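Local coordinates for protein nucleocapsid (Equine arteritis virus, PDB 2I9F) that forms the capsid of the virion through its C-terminal capsid-forming domain, the part present here, and probably packages the viral genome by binding RNA, at residues 17-20 with 21-24; 55-58 with 59-63. All coordinates share one frame; numbering follows the deposited sequence.

Contact 1: residues 17-20 with 21-24; sequences LNQQ and ERAT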
loop_
_atom_site.group_PDB
_atom_site.type_symbol
_atom_site.label_atom_id
_atom_site.label_comp_id
_atom_site.label_asym_id
_atom_site.label_seq_id
_atom_site.Cartn_x
_atom_site.Cartn_y
_atom_site.Cartn_z
ATOM N N LEU A 17 10.001 -4.446 -18.186
ATOM C CA LEU A 17 8.859 -5.382 -18.018
ATOM C C LEU A 17 8.167 -5.627 -19.305
ATOM O O LEU A 17 8.121 -4.742 -20.134
ATOM C CB LEU A 17 7.819 -4.840 -17.021
ATOM C CG LEU A 17 8.245 -4.620 -15.576
ATOM C CD1 LEU A 17 7.115 -3.904 -14.864
ATOM C CD2 LEU A 17 8.648 -5.938 -14.851
ATOM N N ASN A 18 7.612 -6.812 -19.487
ATOM C CA ASN A 18 6.934 -7.087 -20.751
ATOM C C ASN A 18 5.472 -6.631 -20.754
ATOM O O ASN A 18 4.989 -6.123 -19.745
ATOM C CB ASN A 18 7.135 -8.552 -21.211
ATOM C CG ASN A 18 6.558 -9.566 -20.246
ATOM O OD1 ASN A 18 7.195 -10.591 -19.952
ATOM N ND2 ASN A 18 5.359 -9.332 -19.797
ATOM N N GLN A 19 4.756 -6.803 -21.859
ATOM C CA GLN A 19 3.376 -6.291 -21.907
ATOM C C GLN A 19 2.446 -6.917 -20.856
ATOM O O GLN A 19 1.620 -6.228 -20.243
ATOM C CB GLN A 19 2.765 -6.438 -23.302
ATOM C CG GLN A 19 1.531 -5.554 -23.487
ATOM C CD GLN A 19 0.235 -6.343 -23.699
ATOM O OE1 GLN A 19 -0.170 -7.164 -22.857
ATOM N NE2 GLN A 19 -0.433 -6.089 -24.839
ATOM N N GLN A 20 2.586 -8.226 -20.685
ATOM C CA GLN A 20 1.773 -8.968 -19.753
ATOM C C GLN A 20 2.057 -8.512 -18.348
ATOM O O GLN A 20 1.143 -8.362 -17.557
ATOM C CB GLN A 20 2.021 -10.484 -19.881
ATOM C CG GLN A 20 1.226 -11.276 -18.837
ATOM C CD GLN A 20 1.594 -12.745 -18.686
ATOM O OE1 GLN A 20 2.247 -13.370 -19.553
ATOM N NE2 GLN A 20 1.134 -13.330 -17.579
ATOM N N GLU A 21 3.336 -8.315 -18.033
ATOM C CA GLU A 21 3.751 -7.851 -16.712
ATOM C C GLU A 21 3.192 -6.451 -16.459
ATOM O O GLU A 21 2.629 -6.186 -15.400
ATOM C CB GLU A 21 5.275 -7.860 -16.591
ATOM C CG GLU A 21 5.794 -9.305 -16.571
ATOM C CD GLU A 21 7.294 -9.415 -16.754
ATOM O OE1 GLU A 21 7.901 -8.512 -17.362
ATOM O OE2 GLU A 21 7.865 -10.423 -16.272
ATOM N N ARG A 22 3.360 -5.564 -17.431
ATOM C CA ARG A 22 2.756 -4.220 -17.346
ATOM C C ARG A 22 1.262 -4.263 -17.139
ATOM O O ARG A 22 0.809 -3.577 -16.255
ATOM C CB ARG A 22 3.047 -3.386 -18.594
ATOM C CG ARG A 22 4.440 -2.942 -18.698
ATOM C CD ARG A 22 4.768 -2.407 -20.131
ATOM N NE ARG A 22 3.801 -1.406 -20.607
ATOM C CZ ARG A 22 3.187 -1.420 -21.803
ATOM N NH1 ARG A 22 3.401 -2.398 -22.705
ATOM N NH2 ARG A 22 2.341 -0.444 -22.102
ATOM N N ALA A 23 0.504 -5.022 -17.972
ATOM C CA ALA A 23 -0.962 -5.168 -17.813
ATOM C C ALA A 23 -1.334 -5.670 -16.386
ATOM O O ALA A 23 -2.250 -5.128 -15.747
ATOM C CB ALA A 23 -1.590 -6.106 -18.935
ATOM N N THR A 24 -0.611 -6.675 -15.870
ATOM C CA THR A 24 -0.835 -7.168 -14.463
ATOM C C THR A 24 -0.649 -6.048 -13.428
ATOM O O THR A 24 -1.470 -5.866 -12.519
ATOM C CB THR A 24 0.121 -8.349 -14.124
ATOM O OG1 THR A 24 -0.084 -9.396 -15.064
ATOM C CG2 THR A 24 -0.117 -8.935 -12.727
#

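Contact 2: residues 55-58 with 59-63; sequences PTKQ and IQRKV. With GOL (glycerol), chain F.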
loop_
_atom_site.group_PDB
_atom_site.type_symbol
_atom_site.label_atom_id
_atom_site.label_comp_id
_atom_site.label_asym_id
_atom_site.label_seq_id
_atom_site.Cartn_x
_atom_site.Cartn_y
_atom_site.Cartn_z
ATOM N N PRO A 55 4.849 -6.860 -5.947
ATOM C CA PRO A 55 4.091 -7.529 -6.958
ATOM C C PRO A 55 4.125 -9.049 -6.778
ATOM O O PRO A 55 4.922 -9.588 -5.978
ATOM C CB PRO A 55 4.757 -7.056 -8.272
ATOM C CG PRO A 55 6.180 -6.772 -7.867
ATOM C CD PRO A 55 6.119 -6.294 -6.455
ATOM N N THR A 56 3.207 -9.719 -7.448
ATOM C CA THR A 56 3.156 -11.203 -7.452
ATOM C C THR A 56 4.518 -11.842 -7.822
ATOM O O THR A 56 5.381 -11.202 -8.480
ATOM C CB THR A 56 2.099 -11.671 -8.423
ATOM O OG1 THR A 56 1.840 -13.047 -8.185
ATOM C CG2 THR A 56 2.563 -11.472 -9.869
ATOM N N LYS A 57 4.739 -13.068 -7.372
ATOM C CA LYS A 57 6.074 -13.704 -7.487
ATOM C C LYS A 57 6.839 -13.574 -8.831
ATOM O O LYS A 57 8.025 -13.216 -8.817
ATOM C CB LYS A 57 5.987 -15.180 -7.095
ATOM C CG LYS A 57 7.375 -15.874 -6.925
ATOM C CD LYS A 57 8.164 -15.147 -5.833
ATOM C CE LYS A 57 9.302 -15.979 -5.227
ATOM N NZ LYS A 57 10.093 -15.233 -4.213
ATOM N N GLN A 58 6.178 -13.887 -9.949
ATOM C CA GLN A 58 6.786 -13.883 -11.307
ATOM C C GLN A 58 7.411 -12.537 -11.637
ATOM O O GLN A 58 8.492 -12.469 -12.221
ATOM C CB GLN A 58 5.726 -14.165 -12.381
ATOM C CG GLN A 58 4.730 -15.286 -11.992
ATOM C CD GLN A 58 3.360 -15.111 -12.655
ATOM O OE1 GLN A 58 3.196 -15.437 -13.828
ATOM N NE2 GLN A 58 2.370 -14.609 -11.900
ATOM N N ILE A 59 6.712 -11.476 -11.245
ATOM C CA ILE A 59 7.173 -10.088 -11.467
ATOM C C ILE A 59 8.195 -9.668 -10.409
ATOM O O ILE A 59 9.206 -9.041 -10.733
ATOM C CB ILE A 59 5.988 -9.109 -11.534
ATOM C CG1 ILE A 59 5.155 -9.466 -12.764
ATOM C CG2 ILE A 59 6.498 -7.579 -11.640
ATOM C CD1 ILE A 59 3.751 -8.943 -12.721
ATOM N N GLN A 60 7.911 -10.001 -9.144
ATOM C CA GLN A 60 8.879 -9.826 -8.075
ATOM C C GLN A 60 10.300 -10.375 -8.397
ATOM O O GLN A 60 11.295 -9.650 -8.219
ATOM C CB GLN A 60 8.348 -10.434 -6.782
ATOM C CG GLN A 60 9.360 -10.341 -5.682
ATOM C CD GLN A 60 9.611 -8.928 -5.187
ATOM O OE1 GLN A 60 10.208 -8.755 -4.125
ATOM N NE2 GLN A 60 9.173 -7.909 -5.946
ATOM N N ARG A 61 10.389 -11.631 -8.841
ATOM C CA ARG A 61 11.631 -12.207 -9.414
ATOM C C ARG A 61 12.395 -11.252 -10.355
ATOM O O ARG A 61 13.602 -11.088 -10.225
ATOM C CB ARG A 61 11.314 -13.499 -10.187
ATOM C CG ARG A 61 10.961 -14.717 -9.343
ATOM C CD ARG A 61 10.934 -16.008 -10.211
ATOM N NE ARG A 61 9.570 -16.493 -10.497
ATOM C CZ ARG A 61 8.968 -17.505 -9.865
ATOM N NH1 ARG A 61 9.601 -18.153 -8.898
ATOM N NH2 ARG A 61 7.726 -17.879 -10.191
ATOM N N LYS A 62 11.689 -10.641 -11.309
ATOM C CA LYS A 62 12.266 -9.633 -12.229
ATOM C C LYS A 62 12.653 -8.309 -11.550
ATOM O O LYS A 62 13.724 -7.773 -11.797
ATOM C CB LYS A 62 11.306 -9.323 -13.392
ATOM C CG LYS A 62 10.695 -10.532 -14.068
ATOM C CD LYS A 62 11.631 -11.147 -15.067
ATOM C CE LYS A 62 10.941 -12.275 -15.828
ATOM N NZ LYS A 62 10.103 -11.771 -16.961
ATOM N N VAL A 63 11.787 -7.769 -10.704
ATOM C CA VAL A 63 12.081 -6.463 -10.089
ATOM C C VAL A 63 12.926 -6.525 -8.813
ATOM O O VAL A 63 13.361 -5.485 -8.310
ATOM C CB VAL A 63 10.793 -5.594 -9.839
ATOM C CG1 VAL A 63 10.255 -5.013 -11.168
ATOM C CG2 VAL A 63 9.720 -6.372 -9.093
HETATM C C1 GOL F . 12.747 -18.305 -7.752
HETATM O O1 GOL F . 11.879 -19.362 -8.101
HETATM C C2 GOL F . 12.108 -17.460 -6.657
HETATM O O2 GOL F . 11.994 -18.257 -5.493
HETATM C C3 GOL F . 12.907 -16.171 -6.409
HETATM O O3 GOL F . 12.066 -15.020 -6.351
HETATM O O HOH W 1 10.022 -14.487 -13.094
#

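Contact 1: residues 17-20 with 21-24
Glu21 folds back against Leu17 and Asn18 at the start of helix 19-34, and this is where the contact is tight. Asn18 is the N-cap, and its backbone N gives a nearly straight hydrogen bond to Glu21 OE1 at 2.7 Å, the Glu21-to-N-cap half of a capping-box arrangement. The donor arrives on the anti side of OE1, 22° out of the carboxylate plane. With CG beside its own backbone N (chi1 -69°) and the chain extended beyond it, Glu21 brings the carboxylate almost flat against the Asn18 amide, the two planes only 16° apart. Leu17 closes in too, its CD2 lying 3.7 Å from Glu21 OE1. Further along the helix, Gln20 O takes two bonds from Thr24, one from N and one from OG1, each 3.0 Å long and from opposite faces of the carbonyl plane.

The outer side is looser. Gln19 and Gln20 point away and are exposed, and Gln19 CG merely brushes Arg22 NH1 at 3.8 Å, amide and guanidinium standing nearly perpendicular. Arg22 spends its NH2 on Met34 O of the second subunit.

The buried Glu21 carboxylate thus has a backbone N-H on OE1 and Lys62 on OE2, at the positive end of a helix, surroundings that would probably favour its charged form.

Contact 2: residues 55-58 with 59-63
Lys57 and Arg61 lie one turn apart on the exposed flank of the short C-terminal helix 57-63, a single alpha-helical run of two turns that starts after Thr56, the N-cap. Arg61 is worth tracing outward. Its CB rests against two carbonyls, Lys57 O and Gln58 O, both 3.6 Å away. CG, beside the backbone N at chi1 -73°, also touches Lys57 O and comes close to O3 of a bound glycerol, probably picked up from the crystallisation liquor. CD packs along the glycerol carbons. A bend at chi3 then swings the guanidinium back over Lys57, whose CG sits 3.6 Å above the centre of one face. At the edge, NE meets a water only weakly; the same water donates to Gln58 O at 2.7 Å. Arg61 NH1 reaches glycerol O1, but the 118° angle makes this bond weak as well.

The inward flank is mainly apolar. Pro55, just ahead of the N-cap, lays its ring along the inner side of the helix, as far as its last residue: CB against Ile59 CG2 and CG against Val63 CG2, each pair 3.8 Å apart. The Gln60 side chain crosses Pro55 at about a right angle, its NE2 nearest the ring CD. Thr56 makes no side-chain cap, and its O takes the straight bond from Gln60 N that opens the helix. In the third subunit, Gly11 packs on Lys57 and Gln60.

The glycerol bridges the two cationic ends from one side: Lys57 NZ, 5.5 Å from Arg61 NH1, donates to glycerol O3 at 2.9 Å.

The chain runs from contact 1, at the start of helix 19-34, through the antiparallel hairpin of strands 39-42 and 47-53, and returns to contact 2 on helix 57-63. Although the hairpin lies between them in sequence, their centres are 11 Å apart and they touch directly. Lys62 NZ and Glu21 OE2 form a salt bridge of 2.7 Å, Ile59 lies against both Glu21 and Thr24, and Val63 reaches Leu17. The C-terminal helix is thereby fastened to the first turns of the long one. Both contacts also meet the second subunit, and contact 2 the third, which places this helix pair within the four-chain, dimer-dimer assembly.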